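Interleukin-2 receptor subunit beta (Mus musculus, PDB 6DG5) probably serves as a signalling subunit of the interleukin-2 and interleukin-15 receptors, binding cytokine outside the cell and passing on its mitogenic signal. Local coordinates at residues C97-P101 with F102-R106. Residues are numbered along the deposited sequence; the frame is centred on the assembly and turned at random.
Sequences CDFHP and FDNLR. With FUC (alpha-L-fucopyranose), chain E.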
# COMPACT_ATOMS: atom_id res chain seq x y z
N CYS B 97 9.32 4.72 -29.32
CA CYS B 97 9.37 3.66 -28.33
C CYS B 97 8.14 3.67 -27.44
O CYS B 97 7.46 4.69 -27.29
CB CYS B 97 10.63 3.75 -27.46
SG CYS B 97 11.64 5.21 -27.71
N ASP B 98 7.88 2.51 -26.85
CA ASP B 98 6.85 2.34 -25.83
C ASP B 98 7.43 2.65 -24.46
O ASP B 98 8.63 2.52 -24.23
CB ASP B 98 6.29 0.92 -25.86
CG ASP B 98 5.68 0.56 -27.19
OD1 ASP B 98 5.00 1.42 -27.79
OD2 ASP B 98 5.87 -0.59 -27.65
N PHE B 99 6.55 3.07 -23.55
CA PHE B 99 6.98 3.51 -22.23
C PHE B 99 5.91 3.14 -21.22
O PHE B 99 4.78 3.65 -21.30
CB PHE B 99 7.25 5.01 -22.22
CG PHE B 99 7.53 5.57 -20.85
CD1 PHE B 99 8.75 5.37 -20.24
CD2 PHE B 99 6.57 6.32 -20.18
CE1 PHE B 99 9.01 5.89 -18.99
CE2 PHE B 99 6.82 6.84 -18.93
CZ PHE B 99 8.05 6.62 -18.33
N HIS B 100 6.25 2.26 -20.28
CA HIS B 100 5.34 1.89 -19.20
C HIS B 100 5.70 2.71 -17.97
O HIS B 100 6.79 2.51 -17.40
CB HIS B 100 5.43 0.40 -18.91
CG HIS B 100 4.98 -0.46 -20.05
ND1 HIS B 100 5.83 -0.87 -21.05
CD2 HIS B 100 3.76 -0.96 -20.36
CE1 HIS B 100 5.15 -1.61 -21.92
NE2 HIS B 100 3.90 -1.68 -21.52
N PRO B 101 4.83 3.62 -17.52
CA PRO B 101 5.27 4.61 -16.52
C PRO B 101 5.61 4.02 -15.17
O PRO B 101 6.62 4.41 -14.57
CB PRO B 101 4.07 5.57 -16.44
CG PRO B 101 3.29 5.33 -17.70
CD PRO B 101 3.47 3.88 -18.00
N PHE B 102 4.80 3.09 -14.66
CA PHE B 102 5.06 2.56 -13.32
C PHE B 102 6.11 1.47 -13.30
O PHE B 102 6.39 0.92 -12.23
CB PHE B 102 3.75 2.06 -12.71
CG PHE B 102 2.92 3.15 -12.11
CD1 PHE B 102 2.12 3.95 -12.91
CD2 PHE B 102 2.95 3.39 -10.75
CE1 PHE B 102 1.35 4.96 -12.36
CE2 PHE B 102 2.18 4.40 -10.19
CZ PHE B 102 1.38 5.18 -11.00
N ASP B 103 6.70 1.14 -14.45
CA ASP B 103 7.89 0.30 -14.51
C ASP B 103 9.16 1.13 -14.62
O ASP B 103 10.26 0.56 -14.59
CB ASP B 103 7.80 -0.67 -15.69
CG ASP B 103 6.64 -1.64 -15.56
OD1 ASP B 103 6.28 -1.99 -14.42
OD2 ASP B 103 6.08 -2.04 -16.60
N ASN B 104 9.04 2.46 -14.74
CA ASN B 104 10.18 3.37 -14.83
C ASN B 104 9.97 4.51 -13.84
O ASN B 104 9.80 5.67 -14.22
CB ASN B 104 10.34 3.89 -16.26
CG ASN B 104 10.85 2.83 -17.22
OD1 ASN B 104 10.17 1.83 -17.48
ND2 ASN B 104 12.05 3.04 -17.76
N LEU B 105 9.98 4.18 -12.55
CA LEU B 105 9.70 5.13 -11.49
C LEU B 105 11.00 5.67 -10.90
O LEU B 105 11.89 4.89 -10.55
CB LEU B 105 8.86 4.49 -10.39
CG LEU B 105 7.37 4.30 -10.69
CD1 LEU B 105 6.69 3.61 -9.52
CD2 LEU B 105 6.71 5.64 -10.98
N ARG B 106 11.09 6.99 -10.80
CA ARG B 106 12.22 7.66 -10.13
C ARG B 106 11.64 8.85 -9.37
O ARG B 106 11.44 9.92 -9.94
CB ARG B 106 13.29 8.09 -11.12
CG ARG B 106 14.69 8.12 -10.52
CD ARG B 106 15.33 9.49 -10.62
NE ARG B 106 16.30 9.58 -11.71
CZ ARG B 106 16.11 10.29 -12.82
NH1 ARG B 106 17.05 10.31 -13.76
NH2 ARG B 106 15.00 10.99 -12.98
C1 FUC E . 13.57 14.61 -12.23
C2 FUC E . 12.73 13.50 -11.55
C3 FUC E . 13.52 12.77 -10.45
C4 FUC E . 14.73 13.60 -9.96
C5 FUC E . 15.65 13.95 -11.15
C6 FUC E . 16.54 15.16 -10.89
O2 FUC E . 12.21 12.56 -12.48
O3 FUC E . 12.68 12.52 -9.33
O4 FUC E . 14.32 14.77 -9.26
O5 FUC E . 14.92 14.21 -12.37
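F99 and N104 meet across a tight turn, the ring atom CE1 of F99 lying 3.6 Å from CB of N104, with ring and amide planes 55° apart. F99 swings its ring this way because CG stands anti to the backbone N (chi1 173°), and C10, L79 and I81, which it also touches, make an apolar site that suits a phenylalanine. The amide of N104 works elsewhere: ND2 donates to the carbonyl of A1, tying the turn to the N-terminus. H100 and D103 run side by side in the same direction; CB of H100 lies 3.4 Å from OD2 of D103, while ND1 of H100 stays 4.6 Å from that oxygen, too far for a salt bridge. Between these pairs the backbone coils once: N of D103 donates to O of H100 (3.3 Å), and N of N104 to O of P101 (3.1 Å), the i+3 to i bonds of a 3-10 turn. P101, its phi held by the ring, suits the start of such a coil. Farther on, R106 lays one guanidinium face over C5 of the fucose, while O2 of the sugar sits at the edge, 3.2 Å from NH2. Cutting this side chain back to an alanine would probably leave C5 without its flat cover and O2 without its edge neighbour, giving the sugar more room to shift. This short 3-10 turn follows strand 91-99 and opens the linker between the two fibronectin-like β-sandwich domains of the extracellular part of this type I cytokine receptor, with a glycan packed against the linker at R106.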